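Local coordinates for protein probable amino acid aminotransferase (Mycobacterium tuberculosis, PDB 6Q1S) that belongs to the class IV aminotransferases, as a probable amino acid aminotransferase, and binds 4'-deoxy-4'-aminopyridoxal-5'-phosphate and 2-oxoglutaric acid, at residues Leu93-Gly98 / Pro105-Met110. Sequence-based numbering, arbitrary orientation.
Sequences LIYSRG and PTAYVM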
ATOM      1  N   LEU B  93      -0.709  -5.304 -16.221  1.00 23.26           N
ATOM      2  CA  LEU B  93      -0.003  -6.532 -15.872  1.00 22.99           C
ATOM      3  C   LEU B  93       0.021  -6.671 -14.356  1.00 22.31           C
ATOM      4  O   LEU B  93       0.625  -5.842 -13.672  1.00 22.15           O
ATOM      5  CB  LEU B  93       1.426  -6.515 -16.415  1.00 23.30           C
ATOM      6  CG  LEU B  93       1.633  -5.772 -17.731  1.00 24.00           C
ATOM      7  CD1 LEU B  93       3.114  -5.639 -18.042  1.00 24.26           C
ATOM      8  CD2 LEU B  93       0.920  -6.510 -18.838  1.00 24.41           C
ATOM      9  N   ILE B  94      -0.617  -7.712 -13.834  1.00 21.96           N
ATOM     10  CA  ILE B  94      -0.685  -7.944 -12.395  1.00 21.34           C
ATOM     11  C   ILE B  94       0.280  -9.068 -12.044  1.00 21.13           C
ATOM     12  O   ILE B  94       0.170 -10.179 -12.574  1.00 21.25           O
ATOM     13  CB  ILE B  94      -2.112  -8.283 -11.941  1.00 21.10           C
ATOM     14  CG1 ILE B  94      -3.103  -7.252 -12.487  1.00 21.42           C
ATOM     15  CG2 ILE B  94      -2.181  -8.347 -10.421  1.00 20.51           C
ATOM     16  CD1 ILE B  94      -2.900  -5.858 -11.937  1.00 21.37           C
ATOM     17  N   TYR B  95       1.226  -8.781 -11.151  1.00 20.86           N
ATOM     18  CA  TYR B  95       2.275  -9.724 -10.766  1.00 20.69           C
ATOM     19  C   TYR B  95       2.359  -9.716  -9.242  1.00 20.14           C
ATOM     20  O   TYR B  95       2.942  -8.804  -8.650  1.00 20.06           O
ATOM     21  CB  TYR B  95       3.607  -9.353 -11.411  1.00 21.08           C
ATOM     22  CG  TYR B  95       4.705 -10.377 -11.233  1.00 21.04           C
ATOM     23  CD1 TYR B  95       4.434 -11.737 -11.300  1.00 20.95           C
ATOM     24  CD2 TYR B  95       6.020  -9.981 -11.027  1.00 21.14           C
ATOM     25  CE1 TYR B  95       5.441 -12.675 -11.143  1.00 20.95           C
ATOM     26  CE2 TYR B  95       7.033 -10.909 -10.875  1.00 21.15           C
ATOM     27  CZ  TYR B  95       6.739 -12.253 -10.933  1.00 21.06           C
ATOM     28  OH  TYR B  95       7.748 -13.180 -10.780  1.00 22.07           O
ATOM     29  N   SER B  96       1.784 -10.737  -8.615  1.00 21.61           N
ATOM     30  CA  SER B  96       1.703 -10.828  -7.167  1.00 22.95           C
ATOM     31  C   SER B  96       2.573 -11.962  -6.649  1.00 23.29           C
ATOM     32  O   SER B  96       2.978 -12.856  -7.397  1.00 25.06           O
ATOM     33  CB  SER B  96       0.256 -11.051  -6.719  1.00 21.43           C
ATOM     34  OG  SER B  96       0.200 -11.871  -5.566  1.00 20.64           O
ATOM     35  N   ARG B  97       2.847 -11.920  -5.344  1.00 21.60           N
ATOM     36  CA  ARG B  97       3.672 -12.943  -4.714  1.00 21.62           C
ATOM     37  C   ARG B  97       2.986 -14.303  -4.664  1.00 22.53           C
ATOM     38  O   ARG B  97       3.658 -15.306  -4.399  1.00 25.98           O
ATOM     39  CB  ARG B  97       4.073 -12.500  -3.304  1.00 18.92           C
ATOM     40  CG  ARG B  97       5.334 -13.175  -2.777  1.00 19.24           C
ATOM     41  CD  ARG B  97       5.848 -12.499  -1.514  1.00 18.36           C
ATOM     42  NE  ARG B  97       6.060 -11.067  -1.704  1.00 18.27           N
ATOM     43  CZ  ARG B  97       7.188 -10.532  -2.163  1.00 19.24           C
ATOM     44  NH1 ARG B  97       8.217 -11.309  -2.477  1.00 19.10           N
ATOM     45  NH2 ARG B  97       7.291  -9.219  -2.304  1.00 21.15           N
ATOM     46  N   GLY B  98       1.685 -14.366  -4.911  1.00 19.50           N
ATOM     47  CA  GLY B  98       0.978 -15.628  -4.896  1.00 18.33           C
ATOM     48  C   GLY B  98       0.199 -15.844  -3.617  1.00 18.65           C
ATOM     49  O   GLY B  98      -0.018 -14.938  -2.808  1.00 20.49           O
ATOM     50  N   PRO B 105       4.169 -17.528  -7.915  1.00 23.17           N
ATOM     51  CA  PRO B 105       3.579 -16.189  -7.873  1.00 22.11           C
ATOM     52  C   PRO B 105       2.408 -16.064  -8.835  1.00 22.15           C
ATOM     53  O   PRO B 105       2.319 -16.766  -9.844  1.00 24.47           O
ATOM     54  CB  PRO B 105       4.742 -15.281  -8.292  1.00 21.70           C
ATOM     55  CG  PRO B 105       5.596 -16.145  -9.144  1.00 20.09           C
ATOM     56  CD  PRO B 105       5.485 -17.536  -8.574  1.00 21.43           C
ATOM     57  N   THR B 106       1.506 -15.142  -8.510  1.00 20.59           N
ATOM     58  CA  THR B 106       0.339 -14.870  -9.338  1.00 19.72           C
ATOM     59  C   THR B 106       0.705 -13.854 -10.412  1.00 20.19           C
ATOM     60  O   THR B 106       1.329 -12.830 -10.120  1.00 20.17           O
ATOM     61  CB  THR B 106      -0.821 -14.348  -8.489  1.00 19.38           C
ATOM     62  OG1 THR B 106      -1.083 -15.264  -7.417  1.00 18.95           O
ATOM     63  CG2 THR B 106      -2.076 -14.200  -9.336  1.00 19.66           C
ATOM     64  N   ALA B 107       0.332 -14.150 -11.656  1.00 20.65           N
ATOM     65  CA  ALA B 107       0.689 -13.298 -12.783  1.00 21.16           C
ATOM     66  C   ALA B 107      -0.376 -13.411 -13.862  1.00 21.56           C
ATOM     67  O   ALA B 107      -0.688 -14.519 -14.305  1.00 21.71           O
ATOM     68  CB  ALA B 107       2.058 -13.690 -13.346  1.00 21.47           C
ATOM     69  N   TYR B 108      -0.935 -12.276 -14.278  1.00 21.78           N
ATOM     70  CA  TYR B 108      -1.898 -12.281 -15.371  1.00 22.24           C
ATOM     71  C   TYR B 108      -1.936 -10.904 -16.020  1.00 23.01           C
ATOM     72  O   TYR B 108      -1.382  -9.930 -15.504  1.00 23.28           O
ATOM     73  CB  TYR B 108      -3.294 -12.709 -14.901  1.00 22.80           C
ATOM     74  CG  TYR B 108      -3.940 -11.807 -13.873  1.00 21.60           C
ATOM     75  CD1 TYR B 108      -3.730 -12.006 -12.515  1.00 21.01           C
ATOM     76  CD2 TYR B 108      -4.781 -10.773 -14.261  1.00 21.86           C
ATOM     77  CE1 TYR B 108      -4.327 -11.190 -11.573  1.00 20.70           C
ATOM     78  CE2 TYR B 108      -5.382  -9.953 -13.327  1.00 21.54           C
ATOM     79  CZ  TYR B 108      -5.153 -10.167 -11.985  1.00 20.96           C
ATOM     80  OH  TYR B 108      -5.753  -9.353 -11.053  1.00 20.69           O
ATOM     81  N   VAL B 109      -2.606 -10.845 -17.169  1.00 23.49           N
ATOM     82  CA  VAL B 109      -2.744  -9.633 -17.966  1.00 23.62           C
ATOM     83  C   VAL B 109      -4.226  -9.314 -18.097  1.00 25.45           C
ATOM     84  O   VAL B 109      -5.046 -10.209 -18.327  1.00 26.35           O
ATOM     85  CB  VAL B 109      -2.091  -9.808 -19.354  1.00 24.30           C
ATOM     86  CG1 VAL B 109      -2.549  -8.722 -20.317  1.00 24.87           C
ATOM     87  CG2 VAL B 109      -0.580  -9.812 -19.229  1.00 24.27           C
ATOM     88  N   MET B 110      -4.569  -8.035 -17.948  1.00 26.03           N
ATOM     89  CA  MET B 110      -5.961  -7.606 -17.927  1.00 26.13           C
ATOM     90  C   MET B 110      -6.144  -6.356 -18.772  1.00 26.92           C
ATOM     91  O   MET B 110      -5.377  -5.397 -18.638  1.00 28.75           O
ATOM     92  CB  MET B 110      -6.421  -7.341 -16.491  1.00 27.53           C
ATOM     93  CG  MET B 110      -7.822  -6.791 -16.385  1.00 30.03           C
ATOM     94  SD  MET B 110      -8.439  -6.850 -14.696  1.00 33.23           S
ATOM     95  CE  MET B 110      -7.026  -6.195 -13.816  1.00 32.51           C
TER
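Ile94 O is approached twice from the facing strand: it accepts a 2.9 Å hydrogen bond from Tyr108 N, which lies in the carbonyl plane, and makes a CA-H...O contact with Ala107 CA 3.2 Å away. Ile94 N returns a 2.9 Å bond to Tyr108 O, so Ile94 and Tyr108 form a hydrogen-bonded pair in the antiparallel hairpin of strands 89-96 and 106-113. This hairpin lies inside an antiparallel sheet, with strand 31-39 beside one arm and strand 3-6 beside the other.

On the face carrying Ile94 and Tyr108, chi1 of 62° sets the tyrosine CG between its own backbone N and carbonyl carbon and brings the ring alongside Ile94. Ile94 CB then sits over one ring face, 3.8 Å from the Tyr108 centroid and 20° off the normal, a CH-pi contact. The phenol reaches the dimer interface, where Tyr108 OH bonds Ala21 O of the second subunit.

The face of Leu93, Tyr95, Ala107 and Val109 is largely apolar. Leu93 CD2 meets Val109 CG2 at 3.6 Å, and the Tyr95 ring lies obliquely to Ala107, its CD1 3.7 Å from Ala107 CB, and extends alongside Pro105 in the loop before the strand. Helix 67-84 packs here through Trp70, while Tyr95 OH bonds Pro63 O.

Near the turn, the Asp23 carboxylate joins both arms, OD1 to Ser96 OG and OD2 to Thr106 OG1. Ser96 OG also closes an ST turn, accepting Gly98 N at 3.0 Å in an almost straight bond (178° at the hydrogen).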